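Local structure of foldase protein PrsA 2 (Bacillus anthracis, 6VJ4) at residues K43-D46 / D47-D50; T98-D101 / V102-Y106; V184-N188 / G189-I193; K227-L230 / Q231-L234. The protein assists the folding of secreted proteins outside the cell after translocation, has peptidyl-prolyl cis-trans isomerase activity and is important for secretion of the protective antigen. All coordinates share one frame; numbering follows the deposited sequence.

Contact 1: K43-D46 / D47-D50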
loop_
_atom_site.group_PDB
_atom_site.type_symbol
_atom_site.label_atom_id
_atom_site.label_comp_id
_atom_site.label_asym_id
_atom_site.label_seq_id
_atom_site.Cartn_x
_atom_site.Cartn_y
_atom_site.Cartn_z
ATOM N N LYS A 43 -2.458 -18.470 -3.565
ATOM C CA LYS A 43 -1.206 -19.262 -3.460
ATOM C C LYS A 43 -1.075 -20.275 -4.598
ATOM O O LYS A 43 -2.058 -20.972 -4.916
ATOM C CB LYS A 43 -1.142 -19.972 -2.102
ATOM C CG LYS A 43 -0.862 -19.053 -0.920
ATOM C CD LYS A 43 -0.833 -19.751 0.419
ATOM C CE LYS A 43 -0.243 -18.886 1.515
ATOM N NZ LYS A 43 -0.914 -17.567 1.603
ATOM N N VAL A 44 0.132 -20.333 -5.158
ATOM C CA VAL A 44 0.541 -21.306 -6.210
ATOM C C VAL A 44 1.845 -21.946 -5.715
ATOM O O VAL A 44 2.663 -21.213 -5.122
ATOM C CB VAL A 44 0.703 -20.610 -7.573
ATOM C CG1 VAL A 44 1.238 -21.554 -8.638
ATOM C CG2 VAL A 44 -0.603 -19.969 -8.023
ATOM N N SER A 45 2.005 -23.258 -5.906
ATOM C CA SER A 45 3.211 -23.985 -5.423
ATOM C C SER A 45 4.439 -23.611 -6.258
ATOM O O SER A 45 4.276 -23.349 -7.466
ATOM C CB SER A 45 2.990 -25.474 -5.468
ATOM O OG SER A 45 2.883 -25.922 -6.812
ATOM N N ASP A 46 5.622 -23.615 -5.636
ATOM C CA ASP A 46 6.885 -23.338 -6.375
ATOM C C ASP A 46 7.055 -24.401 -7.467
ATOM O O ASP A 46 7.678 -24.086 -8.497
ATOM C CB ASP A 46 8.096 -23.290 -5.439
ATOM C CG ASP A 46 8.201 -22.010 -4.627
ATOM O OD1 ASP A 46 7.774 -20.954 -5.137
ATOM O OD2 ASP A 46 8.709 -22.079 -3.494
ATOM N N ASP A 47 6.515 -25.607 -7.245
ATOM C CA ASP A 47 6.592 -26.687 -8.266
ATOM C C ASP A 47 5.850 -26.223 -9.526
ATOM O O ASP A 47 6.414 -26.374 -10.628
ATOM C CB ASP A 47 6.018 -28.010 -7.751
ATOM C CG ASP A 47 6.821 -28.675 -6.640
ATOM O OD1 ASP A 47 7.929 -28.191 -6.336
ATOM O OD2 ASP A 47 6.330 -29.680 -6.089
ATOM N N ASP A 48 4.641 -25.670 -9.359
ATOM C CA ASP A 48 3.831 -25.182 -10.509
ATOM C C ASP A 48 4.563 -24.020 -11.196
ATOM O O ASP A 48 4.527 -23.961 -12.435
ATOM C CB ASP A 48 2.431 -24.733 -10.074
ATOM C CG ASP A 48 1.572 -25.826 -9.456
ATOM O OD1 ASP A 48 2.083 -26.952 -9.284
ATOM O OD2 ASP A 48 0.398 -25.537 -9.143
ATOM N N VAL A 49 5.180 -23.132 -10.410
ATOM C CA VAL A 49 5.915 -21.948 -10.956
ATOM C C VAL A 49 7.120 -22.445 -11.763
ATOM O O VAL A 49 7.281 -21.999 -12.921
ATOM C CB VAL A 49 6.359 -20.981 -9.839
ATOM C CG1 VAL A 49 7.315 -19.915 -10.360
ATOM C CG2 VAL A 49 5.174 -20.333 -9.133
ATOM N N ASP A 50 7.929 -23.328 -11.164
ATOM C CA ASP A 50 9.152 -23.867 -11.819
ATOM C C ASP A 50 8.761 -24.605 -13.105
ATOM O O ASP A 50 9.493 -24.465 -14.099
ATOM C CB ASP A 50 9.947 -24.753 -10.855
ATOM C CG ASP A 50 10.526 -24.005 -9.661
ATOM O OD1 ASP A 50 10.610 -22.759 -9.726
ATOM O OD2 ASP A 50 10.881 -24.674 -8.668
#
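Ser45 OG accepts the backbone N-H of Asp48, with 3.1 Å between OG and N and an angle of 156° at the hydrogen. The serine's first torsion (chi1 67°) places OG between its own backbone N and carbonyl carbon, turned toward the start of the helix. The Asp48 carboxylate folds back beside the same hydroxyl: its OD1 comes within 2.8 Å of Ser45 OG, although the angle is too poor for a hydrogen bond. On the packed side Val44 CG1 rests against Asp48 CB at 3.7 Å, their side chains crossing at a slant, and the same Val44 CG1 lies 4.2 Å from Val49 CG2. Both valines are turned to helix 76-95, Val44 meeting Leu87 and Ser88, Val49 meeting Lys80 and Lys84. The geometry is that of a helix N-cap: Ser45 stands just before helix 46-60, and its side chain takes up one of the first-turn N-H groups. Regular helical bonding follows at once, Ser45 O taking Val49 N at 3.1 Å and Asp46 O taking Asp50 N at 2.8 Å. The other side of this turn is loose, polar and largely open to solvent. Asp46 and Asp47 spread apart there, with Asp46 OD2 6.8 Å from Asp47 OD1. Negative charges gathered in the first turn would probably be stabilised by the helix dipole. Asp50 lays its carboxylate beside Asp46 O, and its OD1 has a long, weak ion pair with Lys80.

Contact 2: T98-D101 / V102-Y106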
loop_
_atom_site.group_PDB
_atom_site.type_symbol
_atom_site.label_atom_id
_atom_site.label_comp_id
_atom_site.label_asym_id
_atom_site.label_seq_id
_atom_site.Cartn_x
_atom_site.Cartn_y
_atom_site.Cartn_z
ATOM N N THR A 98 -18.326 -16.701 -9.779
ATOM C CA THR A 98 -19.220 -17.272 -8.738
ATOM C C THR A 98 -20.364 -18.036 -9.406
ATOM O O THR A 98 -20.616 -17.815 -10.599
ATOM C CB THR A 98 -19.789 -16.165 -7.842
ATOM O OG1 THR A 98 -20.652 -15.371 -8.656
ATOM C CG2 THR A 98 -18.718 -15.299 -7.211
ATOM N N GLU A 99 -21.031 -18.905 -8.650
ATOM C CA GLU A 99 -22.194 -19.652 -9.182
ATOM C C GLU A 99 -23.228 -18.631 -9.666
ATOM O O GLU A 99 -23.886 -18.910 -10.677
ATOM C CB GLU A 99 -22.773 -20.578 -8.106
ATOM C CG GLU A 99 -23.911 -21.463 -8.603
ATOM C CD GLU A 99 -23.535 -22.512 -9.645
ATOM O OE1 GLU A 99 -22.322 -22.778 -9.812
ATOM O OE2 GLU A 99 -24.458 -23.073 -10.279
ATOM N N LYS A 100 -23.366 -17.505 -8.952
ATOM C CA LYS A 100 -24.315 -16.437 -9.385
ATOM C C LYS A 100 -23.890 -15.896 -10.758
ATOM O O LYS A 100 -24.774 -15.696 -11.618
ATOM C CB LYS A 100 -24.381 -15.293 -8.373
ATOM C CG LYS A 100 -25.119 -14.059 -8.879
ATOM C CD LYS A 100 -25.522 -13.078 -7.801
ATOM C CE LYS A 100 -26.186 -11.839 -8.369
ATOM N NZ LYS A 100 -27.363 -12.182 -9.204
ATOM N N ASP A 101 -22.588 -15.677 -10.962
ATOM C CA ASP A 101 -22.092 -15.205 -12.282
ATOM C C ASP A 101 -22.496 -16.228 -13.349
ATOM O O ASP A 101 -22.937 -15.811 -14.434
ATOM C CB ASP A 101 -20.571 -15.028 -12.310
ATOM C CG ASP A 101 -20.041 -13.858 -11.491
ATOM O OD1 ASP A 101 -20.770 -12.863 -11.351
ATOM O OD2 ASP A 101 -18.880 -13.950 -11.006
ATOM N N VAL A 102 -22.326 -17.521 -13.063
ATOM C CA VAL A 102 -22.694 -18.546 -14.083
ATOM C C VAL A 102 -24.203 -18.454 -14.352
ATOM O O VAL A 102 -24.582 -18.362 -15.535
ATOM C CB VAL A 102 -22.238 -19.943 -13.650
ATOM C CG1 VAL A 102 -22.700 -21.026 -14.616
ATOM C CG2 VAL A 102 -20.724 -19.962 -13.495
ATOM N N LYS A 103 -25.020 -18.422 -13.297
ATOM C CA LYS A 103 -26.490 -18.342 -13.482
ATOM C C LYS A 103 -26.863 -17.056 -14.227
ATOM O O LYS A 103 -27.774 -17.124 -15.036
ATOM C CB LYS A 103 -27.237 -18.381 -12.145
ATOM C CG LYS A 103 -27.140 -19.691 -11.386
ATOM C CD LYS A 103 -28.023 -19.718 -10.147
ATOM C CE LYS A 103 -27.827 -20.955 -9.301
ATOM N NZ LYS A 103 -28.029 -22.195 -10.088
ATOM N N ASP A 104 -26.167 -15.942 -13.971
ATOM C CA ASP A 104 -26.485 -14.648 -14.638
ATOM C C ASP A 104 -26.180 -14.703 -16.139
ATOM O O ASP A 104 -26.649 -13.788 -16.855
ATOM C CB ASP A 104 -25.718 -13.474 -14.025
ATOM C CG ASP A 104 -26.173 -13.095 -12.630
ATOM O OD1 ASP A 104 -27.278 -13.548 -12.223
ATOM O OD2 ASP A 104 -25.410 -12.361 -11.950
ATOM N N HIS A 105 -25.394 -15.684 -16.580
ATOM C CA HIS A 105 -25.038 -15.825 -18.016
ATOM C C HIS A 105 -25.794 -17.007 -18.627
ATOM O O HIS A 105 -25.460 -17.379 -19.738
ATOM C CB HIS A 105 -23.521 -15.953 -18.190
ATOM C CG HIS A 105 -22.786 -14.691 -17.902
ATOM N ND1 HIS A 105 -22.628 -14.204 -16.615
ATOM C CD2 HIS A 105 -22.191 -13.799 -18.727
ATOM C CE1 HIS A 105 -21.958 -13.072 -16.659
ATOM N NE2 HIS A 105 -21.678 -12.798 -17.943
ATOM N N TYR A 106 -26.769 -17.561 -17.907
ATOM C CA TYR A 106 -27.581 -18.670 -18.466
ATOM C C TYR A 106 -28.702 -18.045 -19.283
ATOM O O TYR A 106 -29.774 -17.722 -18.741
ATOM C CB TYR A 106 -28.105 -19.588 -17.371
ATOM C CG TYR A 106 -28.998 -20.688 -17.871
ATOM C CD1 TYR A 106 -28.513 -21.719 -18.661
ATOM C CD2 TYR A 106 -30.319 -20.746 -17.485
ATOM C CE1 TYR A 106 -29.333 -22.753 -19.079
ATOM C CE2 TYR A 106 -31.151 -21.778 -17.890
ATOM C CZ TYR A 106 -30.662 -22.784 -18.702
ATOM O OH TYR A 106 -31.506 -23.785 -19.103
HETATM O O HOH W 1 -22.394 -11.910 -13.619
#
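His105 ND1 donates to the backbone carbonyl of Asp101, at 2.7 Å from ND1 to O and 155° at the hydrogen. That oxygen lies at the edge of the imidazole, near its plane, a bond that helps hold the ring in this orientation. The backbone N of His105 reaches the same oxygen as well, though only weakly. Among the ion pairs, Lys100 slants across to Asp104: its chain stays extended until chi4 (56°) swings NZ round to 3.3 Å from Asp104 OD1 and 3.4 Å from Asp104 OD2. Both bonds are weak, and the ammonium is shared between the two oxygens. Glu99 OE2 and Lys103 NZ form a long salt bridge of 3.7 Å, secondary to the hydrogen bond that Tyr204 makes to Glu99 OE2. A water donates to Asp101 OD1 at 2.9 Å and weakly to Asp104 OD2, lying between two like-charged carboxylates. On the apolar side, Val102 packs on Val97 and on Tyr204 of helix 204-220. At the helix start the bonds are reciprocal: Thr98 N gives to Asp101 OD2 at 3.1 Å, meeting it from above the carboxylate plane, and Asp101 N gives to Thr98 OG1 at 3.0 Å. This pair is a capping box, the classic opening of a helix, here that of the short helix 99-104.

Contact 3: V184-N188 / G189-I193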
loop_
_atom_site.group_PDB
_atom_site.type_symbol
_atom_site.label_atom_id
_atom_site.label_comp_id
_atom_site.label_asym_id
_atom_site.label_seq_id
_atom_site.Cartn_x
_atom_site.Cartn_y
_atom_site.Cartn_z
ATOM N N VAL A 184 -30.251 2.894 -27.533
ATOM C CA VAL A 184 -29.645 2.275 -26.332
ATOM C C VAL A 184 -28.264 2.877 -26.132
ATOM O O VAL A 184 -27.388 2.655 -26.999
ATOM C CB VAL A 184 -29.564 0.746 -26.495
ATOM C CG1 VAL A 184 -28.883 0.106 -25.300
ATOM C CG2 VAL A 184 -30.939 0.155 -26.746
ATOM N N GLN A 185 -28.071 3.557 -25.003
ATOM C CA GLN A 185 -26.751 4.164 -24.741
ATOM C C GLN A 185 -25.795 3.099 -24.226
ATOM O O GLN A 185 -26.217 2.251 -23.405
ATOM C CB GLN A 185 -26.846 5.307 -23.738
ATOM C CG GLN A 185 -25.556 6.107 -23.661
ATOM C CD GLN A 185 -25.640 7.202 -22.634
ATOM O OE1 GLN A 185 -26.233 7.032 -21.571
ATOM N NE2 GLN A 185 -25.011 8.325 -22.933
ATOM N N SER A 186 -24.589 3.103 -24.774
ATOM C CA SER A 186 -23.507 2.220 -24.274
ATOM C C SER A 186 -22.226 3.041 -24.302
ATOM O O SER A 186 -22.218 4.170 -24.802
ATOM C CB SER A 186 -23.374 0.960 -25.088
ATOM O OG SER A 186 -22.550 1.193 -26.213
ATOM N N PRO A 187 -21.106 2.536 -23.741
ATOM C CA PRO A 187 -19.850 3.276 -23.785
ATOM C C PRO A 187 -19.398 3.549 -25.229
ATOM O O PRO A 187 -18.605 4.432 -25.427
ATOM C CB PRO A 187 -18.859 2.358 -23.043
ATOM C CG PRO A 187 -19.740 1.486 -22.169
ATOM C CD PRO A 187 -21.006 1.282 -22.979
ATOM N N ASN A 188 -19.943 2.797 -26.189
ATOM C CA ASN A 188 -19.575 2.905 -27.631
ATOM C C ASN A 188 -20.414 3.991 -28.333
ATOM O O ASN A 188 -20.012 4.453 -29.417
ATOM C CB ASN A 188 -19.749 1.541 -28.306
ATOM C CG ASN A 188 -18.986 0.440 -27.597
ATOM O OD1 ASN A 188 -19.504 -0.657 -27.396
ATOM N ND2 ASN A 188 -17.776 0.742 -27.165
ATOM N N GLY A 189 -21.532 4.406 -27.737
ATOM C CA GLY A 189 -22.394 5.435 -28.356
ATOM C C GLY A 189 -23.856 5.049 -28.211
ATOM O O GLY A 189 -24.215 4.556 -27.141
ATOM N N TYR A 190 -24.667 5.250 -29.255
ATOM C CA TYR A 190 -26.094 4.868 -29.177
ATOM C C TYR A 190 -26.365 3.795 -30.214
ATOM O O TYR A 190 -25.987 3.977 -31.401
ATOM C CB TYR A 190 -27.027 6.057 -29.429
ATOM C CG TYR A 190 -26.983 7.069 -28.327
ATOM C CD1 TYR A 190 -27.799 6.949 -27.216
ATOM C CD2 TYR A 190 -26.090 8.129 -28.384
ATOM C CE1 TYR A 190 -27.739 7.875 -26.181
ATOM C CE2 TYR A 190 -26.019 9.058 -27.360
ATOM C CZ TYR A 190 -26.837 8.921 -26.252
ATOM O OH TYR A 190 -26.764 9.840 -25.245
ATOM N N HIS A 191 -27.079 2.744 -29.795
ATOM C CA HIS A 191 -27.371 1.615 -30.692
ATOM C C HIS A 191 -28.854 1.540 -30.999
ATOM O O HIS A 191 -29.669 1.814 -30.100
ATOM C CB HIS A 191 -27.036 0.250 -30.055
ATOM C CG HIS A 191 -25.656 0.107 -29.536
ATOM N ND1 HIS A 191 -24.677 -0.579 -30.235
ATOM C CD2 HIS A 191 -25.079 0.543 -28.396
ATOM C CE1 HIS A 191 -23.559 -0.553 -29.552
ATOM N NE2 HIS A 191 -23.769 0.135 -28.418
ATOM N N ILE A 192 -29.155 1.257 -32.254
ATOM C CA ILE A 192 -30.515 0.813 -32.615
ATOM C C ILE A 192 -30.335 -0.684 -32.856
ATOM O O ILE A 192 -29.502 -1.065 -33.710
ATOM C CB ILE A 192 -31.093 1.556 -33.814
ATOM C CG1 ILE A 192 -31.237 3.049 -33.507
ATOM C CG2 ILE A 192 -32.417 0.943 -34.199
ATOM C CD1 ILE A 192 -32.177 3.363 -32.367
ATOM N N ILE A 193 -31.076 -1.502 -32.104
ATOM C CA ILE A 193 -30.865 -2.974 -32.128
ATOM C C ILE A 193 -32.098 -3.674 -32.697
ATOM O O ILE A 193 -33.251 -3.249 -32.376
ATOM C CB ILE A 193 -30.581 -3.484 -30.698
ATOM C CG1 ILE A 193 -29.475 -2.701 -29.994
ATOM C CG2 ILE A 193 -30.311 -4.991 -30.709
ATOM C CD1 ILE A 193 -29.321 -3.035 -28.506
#
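Val184 pairs with His191 through two backbone bonds, Val184 N to His191 O and His191 N to Val184 O, each 2.8 Å. Its CG2 also meets Ile193 CD1 at 4.0 Å, the two side chains crossing at about a right angle. Gln185, on the other face of the sheet, runs alongside the Tyr190 ring, its extended chain pointing the same way and its amide turned only 15° from the ring plane; Gln185 CB lies 3.7 Å from Tyr190 CE1. Ser186 N bonds Gly189 O at 2.8 Å, almost straight on to the carbonyl. From Ser186 a type I turn through Pro187 and Asn188 closes the hairpin, and Ser186 OG accepts Asn188 N at 3.1 Å, an ST turn. The same OG meets His191 NE2 at 2.7 Å in the ring plane, and either could be the donor. His191 ND1 is hydrogen-bonded to His114 ND1, while Phe168 meets the ring edge-to-face. Bonds at both nitrogens would restrict the rotation of His191, and the linked pair is consistent with the dual-histidine motif of the active site in parvulin-type isomerases, with the turn serine as a second-shell partner.

Contact 4: K227-L230 / Q231-L234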
loop_
_atom_site.group_PDB
_atom_site.type_symbol
_atom_site.label_atom_id
_atom_site.label_comp_id
_atom_site.label_asym_id
_atom_site.label_seq_id
_atom_site.Cartn_x
_atom_site.Cartn_y
_atom_site.Cartn_z
ATOM N N LYS A 227 -7.241 -5.960 -14.148
ATOM C CA LYS A 227 -6.688 -4.753 -13.473
ATOM C C LYS A 227 -7.730 -4.197 -12.492
ATOM O O LYS A 227 -7.328 -3.774 -11.391
ATOM C CB LYS A 227 -6.193 -3.759 -14.531
ATOM C CG LYS A 227 -4.993 -4.261 -15.330
ATOM C CD LYS A 227 -4.577 -3.384 -16.487
ATOM C CE LYS A 227 -3.407 -3.968 -17.250
ATOM N NZ LYS A 227 -3.005 -3.110 -18.388
ATOM N N LYS A 228 -9.016 -4.220 -12.858
ATOM C CA LYS A 228 -10.081 -3.768 -11.918
ATOM C C LYS A 228 -10.120 -4.741 -10.728
ATOM O O LYS A 228 -10.488 -4.309 -9.621
ATOM C CB LYS A 228 -11.427 -3.661 -12.646
ATOM C CG LYS A 228 -11.509 -2.546 -13.686
ATOM C CD LYS A 228 -12.745 -2.599 -14.572
ATOM C CE LYS A 228 -14.050 -2.442 -13.819
ATOM N NZ LYS A 228 -14.151 -1.120 -13.157
ATOM N N LEU A 229 -9.728 -5.999 -10.959
ATOM C CA LEU A 229 -9.683 -7.034 -9.889
ATOM C C LEU A 229 -8.512 -6.730 -8.952
ATOM O O LEU A 229 -8.635 -6.996 -7.745
ATOM C CB LEU A 229 -9.532 -8.419 -10.530
ATOM C CG LEU A 229 -9.329 -9.588 -9.566
ATOM C CD1 LEU A 229 -10.415 -9.625 -8.502
ATOM C CD2 LEU A 229 -9.284 -10.907 -10.320
ATOM N N LEU A 230 -7.415 -6.204 -9.501
ATOM C CA LEU A 230 -6.238 -5.852 -8.663
ATOM C C LEU A 230 -6.593 -4.649 -7.776
ATOM O O LEU A 230 -6.353 -4.732 -6.557
ATOM C CB LEU A 230 -5.042 -5.560 -9.577
ATOM C CG LEU A 230 -3.749 -5.137 -8.877
ATOM C CD1 LEU A 230 -3.363 -6.115 -7.777
ATOM C CD2 LEU A 230 -2.621 -4.996 -9.886
ATOM N N GLN A 231 -7.183 -3.598 -8.360
ATOM C CA GLN A 231 -7.563 -2.373 -7.600
ATOM C C GLN A 231 -8.544 -2.731 -6.475
ATOM O O GLN A 231 -8.404 -2.175 -5.368
ATOM C CB GLN A 231 -8.196 -1.335 -8.528
ATOM C CG GLN A 231 -7.257 -0.813 -9.608
ATOM C CD GLN A 231 -7.956 0.134 -10.558
ATOM O OE1 GLN A 231 -9.138 0.439 -10.407
ATOM N NE2 GLN A 231 -7.224 0.604 -11.555
ATOM N N SER A 232 -9.512 -3.607 -6.759
ATOM C CA SER A 232 -10.508 -4.011 -5.733
ATOM C C SER A 232 -9.818 -4.826 -4.633
ATOM O O SER A 232 -10.160 -4.628 -3.455
ATOM C CB SER A 232 -11.653 -4.777 -6.345
ATOM O OG SER A 232 -11.192 -5.965 -6.972
ATOM N N GLU A 233 -8.864 -5.683 -5.011
ATOM C CA GLU A 233 -8.140 -6.550 -4.041
ATOM C C GLU A 233 -7.316 -5.666 -3.092
ATOM O O GLU A 233 -7.337 -5.923 -1.869
ATOM C CB GLU A 233 -7.276 -7.559 -4.797
ATOM C CG GLU A 233 -7.093 -8.877 -4.071
ATOM C CD GLU A 233 -8.384 -9.652 -3.848
ATOM O OE1 GLU A 233 -9.209 -9.206 -3.034
ATOM O OE2 GLU A 233 -8.587 -10.669 -4.537
ATOM N N LEU A 234 -6.622 -4.660 -3.633
ATOM C CA LEU A 234 -5.854 -3.717 -2.776
ATOM C C LEU A 234 -6.836 -2.980 -1.854
ATOM O O LEU A 234 -6.510 -2.812 -0.666
ATOM C CB LEU A 234 -5.080 -2.732 -3.659
ATOM C CG LEU A 234 -4.066 -3.350 -4.624
ATOM C CD1 LEU A 234 -3.442 -2.282 -5.510
ATOM C CD2 LEU A 234 -2.988 -4.114 -3.874
#
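The Gln231 amide stands with the backbone carbonyl of Lys227 above its plane rather than in it, Lys227 O lying 4.0 Å from Gln231 CD, while Gln231 CG comes to 3.5 Å from that oxygen. The other flat group, the Glu233 carboxylate, has Leu229 CD1 near one end, 4.5 Å from Glu233 OE2; OE1 has a salt bridge with Lys41 and OE2 a hydrogen bond with Tyr42. Between them in sequence, Ser232 has a chi1 of 61° that turns OG back on the preceding turn, 2.9 Å from Leu229 O and 3.2 Å from Lys228 O. One proton faces two acceptors, and the choice is not settled. On the side of the helix that packs inward, Leu234 CG sits 3.3 Å from Leu230 O, which also takes Leu234 N in a straight helical bond of 2.9 Å. Leu230 CD1 then meets Leu234 CG at 4.3 Å, a one-turn apolar spacing. This stripe lies against two other helices: Leu230 on Ala34 and Ile38 and Leu234 on Val37 of helix 28-41, with Leu229 on Ile93 and Leu230 on Met89 of helix 76-95, while Lys227, Lys228 and Gln231 are on the solvent side of helix 223-236.

In the fold
Contacts 1 and 2 are surface helix starts, each opened by a hydroxyl cap; contact 2 adds lysine-carboxylate pairs and a histidine bond, whereas the charges of contact 1 are mostly aspartates. Contacts 3 and 4 are partly buried. Contact 4 shares helix 76-95 with contact 1 as a packing partner, but meets it with leucines; the centres of contacts 1 and 4 lie about 22 Å apart. Contact 3 is the exception, a β-hairpin at the edge of the four-stranded sheet within the isomerase domain, its centre about 44 Å from that of contact 1 and on the opposite side of the chain's centre. There a buried serine hydroxyl bonds to one of two linked histidines, whereas the helical contacts keep most of their charge outward.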